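Local coordinates for protein prolyl oligopeptidase (Galerina marginata, PDB 5N4B) that cleaves peptide bonds after proline and macrocyclises peptide precursors in the biosynthesis of the toxic amanitins, at residues A[168-179]-A[191-202]. The protein carries 1 engineered substitution. Sequence-based numbering, arbitrary orientation. Where two conformers were deposited one is given.
Sequences DYSTIYVRSTSS and DGRLSDEVKWFK
Ser170 and Phe201 exchange backbone hydrogen bonds, as do Ile172 and Val198, in an antiparallel ladder whose register slips by one residue at a G1 beta bulge, where Trp200 and Phe201 both face Ser170. Apolar and aromatic packing follows the slip: the Ile172 CD1 methyl sits over one face of the Phe201 ring, 3.7 Å from its centroid, while Trp200 turns the edge of its six-membered ring to one face of Tyr169 (offset edge-to-face), planes at 68°. The pairing joins the third strand (170-176) to the fourth (198-201), an edge strand of a four-stranded antiparallel beta-propeller blade. Among polar side chains, Tyr173 OH donates to the anti lone pair of Glu197 OE2 (2.7 Å), and Tyr173 CE1 lies over the centre of the Arg193 guanidinium. Arg175, bent at chi3 (-54°), grips Asp191 end-on: NH1 reaches the syn lone pair of OD1 at 2.7 Å in a salt bridge, NH2 the backbone O; its NE and NH2 also converge on Ser179 O. Extended Lys202 sends NZ to Asp168 O (2.8 Å) and over the opposite face of Tyr169 as a cation-pi partner, holding the ring between Lys202 and Trp200; it also salt-bridges Asp232 and touches catalytic His699.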
ATOM      1  N   ASP A 168      -4.298   3.307  17.996  1.00 17.20           N
ATOM      2  CA  ASP A 168      -3.017   3.314  17.291  1.00 17.62           C
ATOM      3  C   ASP A 168      -2.381   1.926  17.135  1.00 16.33           C
ATOM      4  O   ASP A 168      -1.331   1.818  16.493  1.00 17.23           O
ATOM      5  CB  ASP A 168      -2.029   4.218  18.030  1.00 18.96           C
ATOM      6  CG  ASP A 168      -2.178   5.673  17.680  1.00 21.21           C
ATOM      7  OD1 ASP A 168      -2.680   6.010  16.591  1.00 27.10           O
ATOM      8  OD2 ASP A 168      -1.874   6.468  18.598  1.00 25.47           O
ATOM      9  N   TYR A 169      -2.967   0.885  17.718  1.00 15.20           N
ATOM     10  CA  TYR A 169      -2.509  -0.493  17.646  1.00 15.45           C
ATOM     11  C   TYR A 169      -3.710  -1.393  17.365  1.00 16.02           C
ATOM     12  O   TYR A 169      -4.865  -0.996  17.511  1.00 19.36           O
ATOM     13  CB  TYR A 169      -1.845  -0.955  18.978  1.00 16.56           C
ATOM     14  CG  TYR A 169      -0.665  -0.065  19.343  1.00 17.55           C
ATOM     15  CD1 TYR A 169       0.610  -0.333  18.889  1.00 17.10           C
ATOM     16  CD2 TYR A 169      -0.860   1.060  20.096  1.00 18.84           C
ATOM     17  CE1 TYR A 169       1.674   0.516  19.173  1.00 15.96           C
ATOM     18  CE2 TYR A 169       0.215   1.899  20.436  1.00 18.24           C
ATOM     19  CZ  TYR A 169       1.462   1.622  19.938  1.00 18.02           C
ATOM     20  OH  TYR A 169       2.509   2.491  20.248  1.00 22.30           O
ATOM     21  N   SER A 170      -3.439  -2.617  16.989  1.00 14.68           N
ATOM     22  CA  SER A 170      -4.465  -3.629  16.811  1.00 13.83           C
ATOM     23  C   SER A 170      -4.389  -4.675  17.909  1.00 15.06           C
ATOM     24  O   SER A 170      -3.395  -4.795  18.630  1.00 15.73           O
ATOM     25  CB  SER A 170      -4.326  -4.341  15.463  1.00 15.71           C
ATOM     26  OG  SER A 170      -4.392  -3.399  14.399  1.00 17.78           O
ATOM     27  N   THR A 171      -5.461  -5.439  18.053  1.00 14.29           N
ATOM     28  CA  THR A 171      -5.579  -6.524  19.021  1.00 12.94           C
ATOM     29  C   THR A 171      -5.904  -7.795  18.263  1.00 14.22           C
ATOM     30  O   THR A 171      -6.794  -7.811  17.397  1.00 13.92           O
ATOM     31  CB  THR A 171      -6.673  -6.227  20.064  1.00 15.11           C
ATOM     32  OG1 THR A 171      -6.352  -4.968  20.683  1.00 19.62           O
ATOM     33  CG2 THR A 171      -6.775  -7.318  21.058  1.00 16.81           C
ATOM     34  N   ILE A 172      -5.163  -8.855  18.551  1.00 12.85           N
ATOM     35  CA  ILE A 172      -5.362 -10.139  17.884  1.00 12.46           C
ATOM     36  C   ILE A 172      -6.220 -10.999  18.782  1.00 14.79           C
ATOM     37  O   ILE A 172      -5.937 -11.170  19.984  1.00 15.39           O
ATOM     38  CB  ILE A 172      -4.043 -10.848  17.562  1.00 12.85           C
ATOM     39  CG1 ILE A 172      -3.139  -9.959  16.703  1.00 12.09           C
ATOM     40  CG2 ILE A 172      -4.363 -12.149  16.843  1.00 13.70           C
ATOM     41  CD1 ILE A 172      -1.713 -10.547  16.581  1.00 12.61           C
ATOM     42  N   TYR A 173      -7.271 -11.552  18.188  1.00 12.84           N
ATOM     43  CA  TYR A 173      -8.181 -12.511  18.784  1.00 13.65           C
ATOM     44  C   TYR A 173      -8.056 -13.835  18.041  1.00 12.16           C
ATOM     45  O   TYR A 173      -7.495 -13.900  16.938  1.00 12.80           O
ATOM     46  CB  TYR A 173      -9.655 -12.009  18.741  1.00 14.79           C
ATOM     47  CG  TYR A 173      -9.833 -10.733  19.502  1.00 15.26           C
ATOM     48  CD1 TYR A 173     -10.005 -10.753  20.872  1.00 16.92           C
ATOM     49  CD2 TYR A 173      -9.771  -9.513  18.867  1.00 15.76           C
ATOM     50  CE1 TYR A 173     -10.151  -9.588  21.558  1.00 17.07           C
ATOM     51  CE2 TYR A 173      -9.909  -8.329  19.565  1.00 18.84           C
ATOM     52  CZ  TYR A 173     -10.106  -8.387  20.923  1.00 18.99           C
ATOM     53  OH  TYR A 173     -10.208  -7.194  21.636  1.00 23.90           O
ATOM     54  N   VAL A 174      -8.536 -14.909  18.680  1.00 14.17           N
ATOM     55  CA  VAL A 174      -8.466 -16.241  18.122  1.00 13.49           C
ATOM     56  C   VAL A 174      -9.807 -16.921  18.318  1.00 16.59           C
ATOM     57  O   VAL A 174     -10.389 -16.891  19.420  1.00 16.78           O
ATOM     58  CB  VAL A 174      -7.361 -17.094  18.765  1.00 17.65           C
ATOM     59  CG1 VAL A 174      -7.246 -18.492  18.080  1.00 21.33           C
ATOM     60  CG2 VAL A 174      -6.031 -16.350  18.773  1.00 17.10           C
ATOM     61  N   ARG A 175     -10.263 -17.577  17.272  1.00 14.53           N
ATOM     62  CA  ARG A 175     -11.483 -18.369  17.355  1.00 14.60           C
ATOM     63  C   ARG A 175     -11.342 -19.675  16.595  1.00 15.30           C
ATOM     64  O   ARG A 175     -10.573 -19.803  15.649  1.00 15.85           O
ATOM     65  CB  ARG A 175     -12.745 -17.622  16.852  1.00 15.03           C
ATOM     66  CG  ARG A 175     -12.719 -17.399  15.340  1.00 13.59           C
ATOM     67  CD  ARG A 175     -13.728 -16.369  14.869  1.00 13.96           C
ATOM     68  NE  ARG A 175     -15.067 -16.681  15.311  1.00 16.02           N
ATOM     69  CZ  ARG A 175     -15.731 -16.035  16.266  1.00 16.72           C
ATOM     70  NH1 ARG A 175     -15.256 -14.980  16.898  1.00 15.92           N
ATOM     71  NH2 ARG A 175     -16.920 -16.483  16.606  1.00 20.09           N
ATOM     72  N   SER A 176     -12.093 -20.683  17.044  1.00 17.38           N
ATOM     73  CA  SER A 176     -12.170 -21.935  16.325  1.00 19.37           C
ATOM     74  C   SER A 176     -12.766 -21.720  14.943  1.00 17.32           C
ATOM     75  O   SER A 176     -13.716 -20.947  14.772  1.00 18.07           O
ATOM     76  CB  SER A 176     -13.089 -22.895  17.097  1.00 21.12           C
ATOM     77  OG  SER A 176     -13.314 -24.050  16.286  1.00 23.25           O
ATOM     78  N   THR A 177     -12.244 -22.435  13.947  1.00 18.25           N
ATOM     79  CA  THR A 177     -12.814 -22.400  12.618  0.82 16.89           C
ATOM     80  C   THR A 177     -14.220 -22.981  12.543  1.00 20.91           C
ATOM     81  O   THR A 177     -14.891 -22.814  11.516  1.00 23.72           O
ATOM     82  CB  THR A 177     -11.876 -23.062  11.595  0.82 18.39           C
ATOM     83  OG1 THR A 177     -11.585 -24.442  11.922  0.82 21.57           O
ATOM     84  CG2 THR A 177     -10.595 -22.281  11.566  0.82 18.60           C
ATOM     85  N   SER A 178     -14.639 -23.697  13.577  1.00 20.24           N
ATOM     86  CA  SER A 178     -15.985 -24.236  13.687  0.54 21.46           C
ATOM     87  C   SER A 178     -16.947 -23.277  14.363  1.00 22.38           C
ATOM     88  O   SER A 178     -18.095 -23.641  14.584  1.00 23.52           O
ATOM     89  CB  SER A 178     -15.948 -25.528  14.506  0.54 20.42           C
ATOM     90  OG  SER A 178     -15.620 -25.249  15.852  0.54 27.26           O
ATOM     91  N   SER A 179     -16.504 -22.060  14.715  1.00 19.12           N
ATOM     92  CA  SER A 179     -17.330 -21.084  15.433  1.00 19.44           C
ATOM     93  C   SER A 179     -17.452 -19.825  14.585  1.00 17.00           C
ATOM     94  O   SER A 179     -16.615 -18.914  14.699  1.00 18.75           O
ATOM     95  CB  SER A 179     -16.734 -20.774  16.801  1.00 20.47           C
ATOM     96  OG  SER A 179     -17.522 -19.850  17.523  1.00 28.31           O
ATOM     97  N   ASP A 191     -20.044 -14.505  21.524  1.00 30.55           N
ATOM     98  CA  ASP A 191     -19.177 -14.323  20.362  1.00 32.09           C
ATOM     99  C   ASP A 191     -18.651 -15.655  19.809  1.00 36.53           C
ATOM    100  O   ASP A 191     -18.750 -15.918  18.603  1.00 34.45           O
ATOM    101  CB  ASP A 191     -18.074 -13.334  20.725  1.00 28.16           C
ATOM    102  CG  ASP A 191     -16.999 -13.209  19.644  1.00 28.80           C
ATOM    103  OD1 ASP A 191     -16.501 -14.248  19.147  1.00 30.41           O
ATOM    104  OD2 ASP A 191     -16.701 -12.058  19.272  1.00 30.04           O
ATOM    105  N   GLY A 192     -18.118 -16.520  20.672  1.00 26.96           N
ATOM    106  CA  GLY A 192     -17.540 -17.779  20.259  1.00 27.93           C
ATOM    107  C   GLY A 192     -16.030 -17.789  20.313  1.00 25.94           C
ATOM    108  O   GLY A 192     -15.437 -18.871  20.403  1.00 29.13           O
ATOM    109  N   ARG A 193     -15.393 -16.628  20.380  1.00 23.09           N
ATOM    110  CA  ARG A 193     -13.948 -16.634  20.379  1.00 18.86           C
ATOM    111  C   ARG A 193     -13.403 -17.138  21.715  1.00 20.38           C
ATOM    112  O   ARG A 193     -14.089 -17.171  22.734  1.00 22.45           O
ATOM    113  CB  ARG A 193     -13.410 -15.227  20.139  1.00 20.64           C
ATOM    114  CG  ARG A 193     -13.743 -14.228  21.249  1.00 20.21           C
ATOM    115  CD  ARG A 193     -12.980 -12.924  21.034  1.00 19.89           C
ATOM    116  NE  ARG A 193     -13.303 -11.859  22.001  1.00 23.38           N
ATOM    117  CZ  ARG A 193     -12.689 -11.655  23.159  1.00 26.41           C
ATOM    118  NH1 ARG A 193     -11.709 -12.454  23.597  1.00 23.51           N
ATOM    119  NH2 ARG A 193     -13.058 -10.608  23.901  1.00 28.25           N
ATOM    120  N   LEU A 194     -12.135 -17.514  21.715  1.00 18.42           N
ATOM    121  CA  LEU A 194     -11.402 -17.771  22.950  1.00 19.88           C
ATOM    122  C   LEU A 194     -11.151 -16.485  23.724  1.00 22.63           C
ATOM    123  O   LEU A 194     -11.280 -15.392  23.197  1.00 19.37           O
ATOM    124  CB  LEU A 194     -10.045 -18.367  22.577  1.00 20.40           C
ATOM    125  CG  LEU A 194     -10.024 -19.629  21.765  1.00 22.86           C
ATOM    126  CD1 LEU A 194      -8.572 -20.099  21.600  1.00 26.12           C
ATOM    127  CD2 LEU A 194     -10.828 -20.710  22.426  1.00 27.38           C
ATOM    128  N   SER A 195     -10.789 -16.601  25.028  1.00 23.17           N
ATOM    129  CA  SER A 195     -10.558 -15.388  25.801  1.00 25.88           C
ATOM    130  C   SER A 195      -9.235 -14.715  25.459  1.00 24.76           C
ATOM    131  O   SER A 195      -8.992 -13.591  25.928  1.00 28.25           O
ATOM    132  CB  SER A 195     -10.598 -15.680  27.300  1.00 27.49           C
ATOM    133  OG  SER A 195      -9.585 -16.609  27.566  1.00 33.28           O
ATOM    134  N   ASP A 196      -8.397 -15.358  24.631  1.00 22.91           N
ATOM    135  CA  ASP A 196      -7.114 -14.783  24.226  1.00 22.21           C
ATOM    136  C   ASP A 196      -7.312 -13.365  23.709  1.00 21.38           C
ATOM    137  O   ASP A 196      -8.164 -13.132  22.861  1.00 21.35           O
ATOM    138  CB  ASP A 196      -6.528 -15.594  23.079  1.00 20.83           C
ATOM    139  CG  ASP A 196      -6.256 -17.058  23.432  1.00 23.81           C
ATOM    140  OD1 ASP A 196      -7.063 -17.672  24.159  1.00 26.01           O
ATOM    141  OD2 ASP A 196      -5.246 -17.614  22.922  1.00 22.95           O
ATOM    142  N   GLU A 197      -6.492 -12.427  24.168  1.00 19.20           N
ATOM    143  CA  GLU A 197      -6.534 -11.055  23.686  1.00 18.76           C
ATOM    144  C   GLU A 197      -5.103 -10.542  23.606  1.00 20.37           C
ATOM    145  O   GLU A 197      -4.471 -10.264  24.625  1.00 21.59           O
ATOM    146  CB  GLU A 197      -7.394 -10.188  24.602  1.00 20.94           C
ATOM    147  CG  GLU A 197      -7.481  -8.758  24.126  1.00 21.46           C
ATOM    148  CD  GLU A 197      -8.524  -7.949  24.881  1.00 40.56           C
ATOM    149  OE1 GLU A 197      -8.372  -7.828  26.119  1.00 42.36           O
ATOM    150  OE2 GLU A 197      -9.521  -7.509  24.251  1.00 34.86           O
ATOM    151  N   VAL A 198      -4.579 -10.438  22.405  1.00 16.92           N
ATOM    152  CA  VAL A 198      -3.177 -10.133  22.188  1.00 17.10           C
ATOM    153  C   VAL A 198      -3.071  -8.669  21.741  1.00 16.00           C
ATOM    154  O   VAL A 198      -3.271  -8.346  20.563  1.00 14.95           O
ATOM    155  CB  VAL A 198      -2.577 -11.118  21.180  1.00 15.23           C
ATOM    156  CG1 VAL A 198      -1.149 -10.797  20.892  1.00 18.29           C
ATOM    157  CG2 VAL A 198      -2.709 -12.537  21.701  1.00 18.10           C
ATOM    158  N   LYS A 199      -2.797  -7.774  22.669  1.00 17.36           N
ATOM    159  CA  LYS A 199      -2.814  -6.337  22.447  1.00 16.64           C
ATOM    160  C   LYS A 199      -1.462  -5.838  21.946  1.00 15.91           C
ATOM    161  O   LYS A 199      -0.421  -6.521  22.008  1.00 17.01           O
ATOM    162  CB  LYS A 199      -3.167  -5.623  23.754  1.00 17.97           C
ATOM    163  CG  LYS A 199      -4.632  -5.897  24.162  1.00 21.04           C
ATOM    164  CD  LYS A 199      -5.005  -5.202  25.471  1.00 28.34           C
ATOM    165  CE  LYS A 199      -4.943  -3.673  25.354  1.00 40.53           C
ATOM    166  NZ  LYS A 199      -5.949  -3.029  24.465  1.00 51.34           N
ATOM    167  N   TRP A 200      -1.492  -4.610  21.427  1.00 15.62           N
ATOM    168  CA  TRP A 200      -0.305  -3.822  21.105  1.00 16.49           C
ATOM    169  C   TRP A 200       0.393  -4.285  19.837  1.00 15.13           C
ATOM    170  O   TRP A 200       1.560  -4.017  19.617  1.00 15.60           O
ATOM    171  CB  TRP A 200       0.679  -3.741  22.302  1.00 16.67           C
ATOM    172  CG  TRP A 200      -0.035  -3.302  23.550  1.00 17.51           C
ATOM    173  CD1 TRP A 200      -0.325  -4.070  24.638  1.00 21.17           C
ATOM    174  CD2 TRP A 200      -0.578  -2.024  23.805  1.00 18.81           C
ATOM    175  NE1 TRP A 200      -1.023  -3.342  25.549  1.00 22.19           N
ATOM    176  CE2 TRP A 200      -1.207  -2.081  25.064  1.00 20.52           C
ATOM    177  CE3 TRP A 200      -0.601  -0.822  23.093  1.00 25.19           C
ATOM    178  CZ2 TRP A 200      -1.818  -0.967  25.649  1.00 24.24           C
ATOM    179  CZ3 TRP A 200      -1.240   0.264  23.655  1.00 26.32           C
ATOM    180  CH2 TRP A 200      -1.835   0.180  24.934  1.00 27.79           C
ATOM    181  N   PHE A 201      -0.356  -4.950  18.955  1.00 14.90           N
ATOM    182  CA  PHE A 201       0.163  -5.524  17.726  1.00 12.41           C
ATOM    183  C   PHE A 201       0.246  -4.458  16.642  1.00 14.04           C
ATOM    184  O   PHE A 201      -0.722  -3.714  16.388  1.00 14.65           O
ATOM    185  CB  PHE A 201      -0.785  -6.650  17.288  1.00 12.52           C
ATOM    186  CG  PHE A 201      -0.571  -7.177  15.875  1.00 12.40           C
ATOM    187  CD1 PHE A 201       0.631  -7.681  15.494  1.00 13.03           C
ATOM    188  CD2 PHE A 201      -1.606  -7.206  14.963  1.00 13.74           C
ATOM    189  CE1 PHE A 201       0.825  -8.162  14.188  1.00 15.12           C
ATOM    190  CE2 PHE A 201      -1.434  -7.711  13.688  1.00 12.92           C
ATOM    191  CZ  PHE A 201      -0.230  -8.202  13.310  1.00 13.78           C
ATOM    192  N   LYS A 202       1.383  -4.402  15.952  1.00 12.70           N
ATOM    193  CA  LYS A 202       1.549  -3.452  14.873  1.00 14.28           C
ATOM    194  C   LYS A 202       2.781  -3.800  14.048  1.00 13.52           C
ATOM    195  O   LYS A 202       3.785  -4.261  14.590  1.00 13.10           O
ATOM    196  CB  LYS A 202       1.722  -2.031  15.447  1.00 16.05           C
ATOM    197  CG  LYS A 202       1.418  -0.865  14.522  1.00 15.55           C
ATOM    198  CD  LYS A 202       1.542   0.458  15.267  1.00 15.26           C
ATOM    199  CE  LYS A 202       1.002   1.568  14.446  1.00 18.00           C
ATOM    200  NZ  LYS A 202       0.934   2.853  15.241  1.00 20.65           N
TER
HETATM  201  O   HOH W   1      -0.630   5.129  14.493  1.00 27.22           O
HETATM  202  O   HOH W   2      -1.950  -2.916  13.984  1.00 28.86           O
HETATM  203  O   HOH W   3      -4.059  -3.115  21.407  1.00 16.97           O
HETATM  204  O   HOH W   4      -8.023  -4.271  22.970  1.00 37.66           O
HETATM  205  O   HOH W   5      -9.692 -14.367  21.228  1.00 11.89           O
HETATM  206  O   HOH W   6     -13.406 -20.230  19.446  1.00 18.05           O